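Local structure of carbohydrate kinase, FGGY (Rhodospirillum rubrum, 3IFR) at residues Asp107-Val121 / Val134-Arg148. The protein probably phosphorylates D-xylulose at the expense of ATP, as a carbohydrate kinase of the FGGY family. Residues are numbered along the deposited sequence; the frame is centred on the assembly and turned at random.
Sequences DGRCGDEVAELRAEV and VTQQLVTAKLRWIER
Arg109 lies over one face of the Trp145 indole, with CD 3.3 Å from the centroid of the six-membered ring in a CH-pi contact. Its guanidinium continues over the same ring as a cation-pi partner, but stands on edge, 85° from the ring plane. The motif is a helix pair, 111-120 crossing 139-148 at 114°, in the N-terminal FGGY domain. Glu113 OE2 meets the indole at its edge, and His149 also stacks with Trp145. The Arg144 guanidinium carries Leu117 CD2 on one face and the Glu120 carboxylate at its edge.

Arg144 grips Glu120 end-on, the two planes only 20° apart. Arg144 NH2 reaches Glu120 OE2 at 2.9 Å, while Arg144 NH1 and NH2 share Glu120 OE1. Arg144 NE gives a hydrogen bond to Leu202 O, a further hold on the guanidinium. Arg148 joins a salt-bridge network: its NH1 lies 2.8 Å from Glu113 OE1, and Glu116 OE1 accepts from both NH1 and NH2. Glu113 is a knob in the hole formed by Ala141, Arg144, Trp145 and Arg148.

Ala141 CB touches SG of the N-cap residue Cys110 at 3.7 Å and Val114 CG2 of helix 111-120 at 3.9 Å. Asp107 OD2 closes an Asx turn with Arg109 N. Asp107 OD1 takes Ala48 N and forms a salt bridge to Arg109 NH2, which also pairs with Glu49. Water 1 donates to Asp107 OD2 at 2.9 Å and accepts from Gln136 NE2 at 3.0 Å.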
loop_
_atom_site.group_PDB
_atom_site.type_symbol
_atom_site.label_atom_id
_atom_site.label_comp_id
_atom_site.label_asym_id
_atom_site.label_seq_id
_atom_site.Cartn_x
_atom_site.Cartn_y
_atom_site.Cartn_z
ATOM N N ASP A 107 -5.809 -8.560 9.099
ATOM C CA ASP A 107 -6.311 -9.415 10.184
ATOM C C ASP A 107 -6.232 -8.693 11.531
ATOM O O ASP A 107 -5.287 -7.934 11.765
ATOM C CB ASP A 107 -5.550 -10.737 10.236
ATOM C CG ASP A 107 -6.112 -11.719 11.288
ATOM O OD1 ASP A 107 -6.909 -12.598 10.910
ATOM O OD2 ASP A 107 -5.761 -11.599 12.485
ATOM N N GLY A 108 -7.213 -8.932 12.407
ATOM C CA GLY A 108 -7.302 -8.253 13.691
ATOM C C GLY A 108 -7.265 -9.149 14.919
ATOM O O GLY A 108 -7.682 -8.743 15.995
ATOM N N ARG A 109 -6.717 -10.350 14.804
ATOM C CA ARG A 109 -6.843 -11.285 15.914
ATOM C C ARG A 109 -5.841 -11.104 17.034
ATOM O O ARG A 109 -6.022 -11.678 18.092
ATOM C CB ARG A 109 -6.797 -12.754 15.440
ATOM C CG ARG A 109 -5.402 -13.331 15.368
ATOM C CD ARG A 109 -5.391 -14.674 14.699
ATOM N NE ARG A 109 -5.897 -14.576 13.340
ATOM C CZ ARG A 109 -6.056 -15.609 12.521
ATOM N NH1 ARG A 109 -5.778 -16.834 12.954
ATOM N NH2 ARG A 109 -6.502 -15.416 11.285
ATOM N N CYS A 110 -4.781 -10.329 16.828
ATOM C CA CYS A 110 -3.708 -10.359 17.815
ATOM C C CYS A 110 -3.457 -9.090 18.682
ATOM O O CYS A 110 -2.317 -8.688 18.934
ATOM C CB CYS A 110 -2.431 -10.897 17.170
ATOM S SG CYS A 110 -1.725 -9.877 15.918
ATOM N N GLY A 111 -4.540 -8.499 19.168
ATOM C CA GLY A 111 -4.460 -7.380 20.095
ATOM C C GLY A 111 -3.735 -7.685 21.391
ATOM O O GLY A 111 -2.895 -6.929 21.812
ATOM N N ASP A 112 -4.073 -8.783 22.050
ATOM C CA ASP A 112 -3.348 -9.140 23.260
ATOM C C ASP A 112 -1.830 -9.234 23.012
ATOM O O ASP A 112 -1.038 -8.750 23.814
ATOM C CB ASP A 112 -3.829 -10.484 23.823
ATOM C CG ASP A 112 -5.333 -10.508 24.113
ATOM O OD1 ASP A 112 -5.936 -9.431 24.289
ATOM O OD2 ASP A 112 -5.902 -11.628 24.171
ATOM N N GLU A 113 -1.395 -9.878 21.940
ATOM C CA GLU A 113 0.044 -10.031 21.865
ATOM C C GLU A 113 0.719 -8.672 21.640
ATOM O O GLU A 113 1.844 -8.424 22.114
ATOM C CB GLU A 113 0.495 -11.097 20.868
ATOM C CG GLU A 113 -0.581 -11.583 19.950
ATOM C CD GLU A 113 -1.722 -12.231 20.685
ATOM O OE1 GLU A 113 -1.481 -13.224 21.439
ATOM O OE2 GLU A 113 -2.856 -11.734 20.496
ATOM N N VAL A 114 0.002 -7.786 20.959
ATOM C CA VAL A 114 0.517 -6.478 20.663
ATOM C C VAL A 114 0.723 -5.767 21.985
ATOM O O VAL A 114 1.804 -5.206 22.257
ATOM C CB VAL A 114 -0.438 -5.674 19.742
ATOM C CG1 VAL A 114 -0.214 -4.179 19.945
ATOM C CG2 VAL A 114 -0.221 -6.077 18.277
ATOM N N ALA A 115 -0.300 -5.828 22.831
ATOM C CA ALA A 115 -0.149 -5.309 24.193
ATOM C C ALA A 115 1.093 -5.865 24.958
ATOM O O ALA A 115 1.826 -5.088 25.575
ATOM C CB ALA A 115 -1.449 -5.468 24.989
ATOM N N GLU A 116 1.351 -7.180 24.896
ATOM C CA GLU A 116 2.538 -7.737 25.546
ATOM C C GLU A 116 3.811 -7.205 24.937
ATOM O O GLU A 116 4.720 -6.807 25.646
ATOM C CB GLU A 116 2.577 -9.269 25.474
ATOM C CG GLU A 116 1.255 -9.920 25.677
ATOM C CD GLU A 116 1.357 -11.414 25.644
ATOM O OE1 GLU A 116 1.088 -12.007 24.568
ATOM O OE2 GLU A 116 1.734 -12.003 26.691
ATOM N N LEU A 117 3.891 -7.246 23.614
ATOM C CA LEU A 117 5.070 -6.763 22.909
ATOM C C LEU A 117 5.347 -5.346 23.366
ATOM O O LEU A 117 6.459 -4.983 23.755
ATOM C CB LEU A 117 4.832 -6.786 21.388
ATOM C CG LEU A 117 4.981 -8.188 20.811
ATOM C CD1 LEU A 117 4.546 -8.244 19.357
ATOM C CD2 LEU A 117 6.419 -8.674 21.033
ATOM N N ARG A 118 4.305 -4.543 23.301
ATOM C CA ARG A 118 4.411 -3.147 23.704
ATOM C C ARG A 118 4.877 -3.016 25.168
ATOM O O ARG A 118 5.648 -2.131 25.487
ATOM C CB ARG A 118 3.077 -2.465 23.465
ATOM C CG ARG A 118 3.204 -1.093 23.096
ATOM C CD ARG A 118 2.439 -0.830 21.852
ATOM N NE ARG A 118 1.018 -0.740 22.108
ATOM C CZ ARG A 118 0.127 -0.502 21.156
ATOM N NH1 ARG A 118 0.543 -0.334 19.906
ATOM N NH2 ARG A 118 -1.174 -0.437 21.447
ATOM N N ALA A 119 4.446 -3.924 26.036
ATOM C CA ALA A 119 4.875 -3.902 27.433
ATOM C C ALA A 119 6.282 -4.464 27.639
ATOM O O ALA A 119 6.964 -4.131 28.618
ATOM C CB ALA A 119 3.885 -4.666 28.307
ATOM N N GLU A 120 6.711 -5.309 26.709
ATOM C CA GLU A 120 7.991 -5.973 26.816
ATOM C C GLU A 120 9.167 -5.278 26.087
ATOM O O GLU A 120 10.322 -5.515 26.432
ATOM C CB GLU A 120 7.822 -7.420 26.380
ATOM C CG GLU A 120 9.095 -8.159 26.025
ATOM C CD GLU A 120 8.765 -9.412 25.250
ATOM O OE1 GLU A 120 7.565 -9.784 25.251
ATOM O OE2 GLU A 120 9.679 -10.013 24.634
ATOM N N VAL A 121 8.896 -4.414 25.105
ATOM C CA VAL A 121 9.968 -3.605 24.491
ATOM C C VAL A 121 9.650 -2.110 24.462
ATOM O O VAL A 121 8.493 -1.697 24.647
ATOM C CB VAL A 121 10.292 -4.041 23.048
ATOM C CG1 VAL A 121 10.671 -5.515 23.003
ATOM C CG2 VAL A 121 9.082 -3.762 22.144
ATOM N N VAL A 134 5.065 -0.977 16.801
ATOM C CA VAL A 134 4.565 -2.173 17.411
ATOM C C VAL A 134 3.071 -2.273 17.181
ATOM O O VAL A 134 2.287 -1.608 17.835
ATOM C CB VAL A 134 4.831 -2.175 18.863
ATOM C CG1 VAL A 134 4.296 -3.478 19.433
ATOM C CG2 VAL A 134 6.329 -2.095 19.090
ATOM N N THR A 135 2.678 -3.089 16.217
ATOM C CA THR A 135 1.274 -3.174 15.840
ATOM C C THR A 135 0.917 -4.622 15.466
ATOM O O THR A 135 1.812 -5.477 15.367
ATOM C CB THR A 135 0.889 -2.166 14.669
ATOM O OG1 THR A 135 1.304 -2.676 13.386
ATOM C CG2 THR A 135 1.502 -0.770 14.880
ATOM N N GLN A 136 -0.377 -4.890 15.270
ATOM C CA GLN A 136 -0.813 -6.192 14.790
ATOM C C GLN A 136 -0.305 -6.499 13.390
ATOM O O GLN A 136 -0.428 -7.595 12.928
ATOM C CB GLN A 136 -2.331 -6.310 14.773
ATOM C CG GLN A 136 -2.984 -6.203 16.127
ATOM C CD GLN A 136 -4.442 -6.664 16.100
ATOM O OE1 GLN A 136 -5.333 -5.975 16.637
ATOM N NE2 GLN A 136 -4.696 -7.826 15.461
ATOM N N GLN A 137 0.262 -5.534 12.690
ATOM C CA GLN A 137 0.735 -5.852 11.359
ATOM C C GLN A 137 2.108 -6.537 11.378
ATOM O O GLN A 137 2.501 -7.202 10.426
ATOM C CB GLN A 137 0.762 -4.595 10.543
ATOM C CG GLN A 137 0.137 -4.756 9.220
ATOM C CD GLN A 137 -0.808 -3.613 8.933
ATOM O OE1 GLN A 137 -1.980 -3.654 9.337
ATOM N NE2 GLN A 137 -0.305 -2.572 8.255
ATOM N N LEU A 138 2.824 -6.396 12.487
ATOM C CA LEU A 138 4.099 -7.105 12.623
ATOM C C LEU A 138 3.884 -8.618 12.525
ATOM O O LEU A 138 3.049 -9.199 13.247
ATOM C CB LEU A 138 4.774 -6.810 13.957
ATOM C CG LEU A 138 5.127 -5.374 14.263
ATOM C CD1 LEU A 138 5.691 -5.291 15.681
ATOM C CD2 LEU A 138 6.110 -4.844 13.209
ATOM N N VAL A 139 4.628 -9.240 11.620
ATOM C CA VAL A 139 4.750 -10.696 11.582
ATOM C C VAL A 139 4.959 -11.264 13.008
ATOM O O VAL A 139 4.341 -12.259 13.394
ATOM C CB VAL A 139 5.908 -11.072 10.692
ATOM C CG1 VAL A 139 6.199 -12.598 10.784
ATOM C CG2 VAL A 139 5.563 -10.640 9.265
ATOM N N THR A 140 5.798 -10.579 13.785
ATOM C CA THR A 140 6.052 -10.898 15.199
ATOM C C THR A 140 4.781 -10.995 16.070
ATOM O O THR A 140 4.642 -11.915 16.878
ATOM C CB THR A 140 6.987 -9.850 15.796
ATOM O OG1 THR A 140 8.274 -9.962 15.170
ATOM C CG2 THR A 140 7.108 -10.006 17.301
ATOM N N ALA A 141 3.866 -10.047 15.935
ATOM C CA ALA A 141 2.604 -10.124 16.677
ATOM C C ALA A 141 1.804 -11.368 16.277
ATOM O O ALA A 141 1.416 -12.166 17.128
ATOM C CB ALA A 141 1.761 -8.881 16.485
ATOM N N LYS A 142 1.562 -11.543 14.979
ATOM C CA LYS A 142 0.914 -12.762 14.519
ATOM C C LYS A 142 1.632 -14.036 14.959
ATOM O O LYS A 142 0.965 -14.987 15.354
ATOM C CB LYS A 142 0.674 -12.737 13.014
ATOM C CG LYS A 142 -0.428 -11.762 12.629
ATOM C CD LYS A 142 -0.311 -11.401 11.185
ATOM C CE LYS A 142 -1.496 -10.536 10.656
ATOM N NZ LYS A 142 -1.244 -9.073 10.707
ATOM N N LEU A 143 2.965 -14.059 14.937
ATOM C CA LEU A 143 3.721 -15.213 15.460
ATOM C C LEU A 143 3.440 -15.505 16.953
ATOM O O LEU A 143 3.135 -16.648 17.307
ATOM C CB LEU A 143 5.215 -15.043 15.233
ATOM C CG LEU A 143 5.895 -15.890 14.164
ATOM C CD1 LEU A 143 4.911 -16.579 13.257
ATOM C CD2 LEU A 143 6.965 -15.056 13.374
ATOM N N ARG A 144 3.509 -14.486 17.821
ATOM C CA ARG A 144 3.193 -14.667 19.248
ATOM C C ARG A 144 1.788 -15.251 19.422
ATOM O O ARG A 144 1.577 -16.077 20.295
ATOM C CB ARG A 144 3.242 -13.336 20.008
ATOM C CG ARG A 144 4.588 -12.742 20.218
ATOM C CD ARG A 144 5.448 -13.539 21.173
ATOM N NE ARG A 144 6.657 -12.792 21.502
ATOM C CZ ARG A 144 6.798 -11.948 22.533
ATOM N NH1 ARG A 144 5.799 -11.741 23.385
ATOM N NH2 ARG A 144 7.951 -11.308 22.711
ATOM N N TRP A 145 0.818 -14.794 18.619
ATOM C CA TRP A 145 -0.557 -15.300 18.729
ATOM C C TRP A 145 -0.600 -16.804 18.410
ATOM O O TRP A 145 -1.138 -17.610 19.157
ATOM C CB TRP A 145 -1.485 -14.547 17.782
ATOM C CG TRP A 145 -2.899 -15.001 17.857
ATOM C CD1 TRP A 145 -3.908 -14.422 18.574
ATOM C CD2 TRP A 145 -3.478 -16.130 17.181
ATOM N NE1 TRP A 145 -5.072 -15.136 18.402
ATOM C CE2 TRP A 145 -4.838 -16.180 17.545
ATOM C CE3 TRP A 145 -2.984 -17.087 16.292
ATOM C CZ2 TRP A 145 -5.709 -17.166 17.057
ATOM C CZ3 TRP A 145 -3.846 -18.064 15.808
ATOM C CH2 TRP A 145 -5.186 -18.107 16.202
ATOM N N ILE A 146 -0.023 -17.168 17.283
ATOM C CA ILE A 146 0.090 -18.545 16.899
ATOM C C ILE A 146 0.740 -19.435 17.981
ATOM O O ILE A 146 0.249 -20.536 18.267
ATOM C CB ILE A 146 0.892 -18.645 15.590
ATOM C CG1 ILE A 146 -0.004 -18.329 14.405
ATOM C CG2 ILE A 146 1.474 -20.029 15.409
ATOM C CD1 ILE A 146 0.809 -18.147 13.170
ATOM N N GLU A 147 1.859 -18.992 18.548
ATOM C CA GLU A 147 2.519 -19.755 19.608
ATOM C C GLU A 147 1.563 -20.030 20.754
ATOM O O GLU A 147 1.593 -21.102 21.356
ATOM C CB GLU A 147 3.664 -18.954 20.190
ATOM C CG GLU A 147 4.112 -19.430 21.552
ATOM C CD GLU A 147 5.401 -18.760 21.964
ATOM O OE1 GLU A 147 6.408 -19.459 21.970
ATOM O OE2 GLU A 147 5.432 -17.540 22.238
ATOM N N ARG A 148 0.733 -19.056 21.090
ATOM C CA ARG A 148 -0.131 -19.260 22.224
ATOM C C ARG A 148 -1.434 -19.978 21.853
ATOM O O ARG A 148 -1.986 -20.689 22.676
ATOM C CB ARG A 148 -0.392 -17.949 23.012
ATOM C CG ARG A 148 -1.761 -17.363 22.838
ATOM C CD ARG A 148 -2.357 -16.772 24.118
ATOM N NE ARG A 148 -1.372 -16.251 25.070
ATOM C CZ ARG A 148 -0.747 -15.074 24.980
ATOM N NH1 ARG A 148 -0.979 -14.252 23.960
ATOM N NH2 ARG A 148 0.128 -14.728 25.916
HETATM O O HOH W 1 -3.655 -9.802 13.397
HETATM O O HOH W 2 -7.948 -13.636 19.080
HETATM O O HOH W 3 5.518 -10.450 26.441
#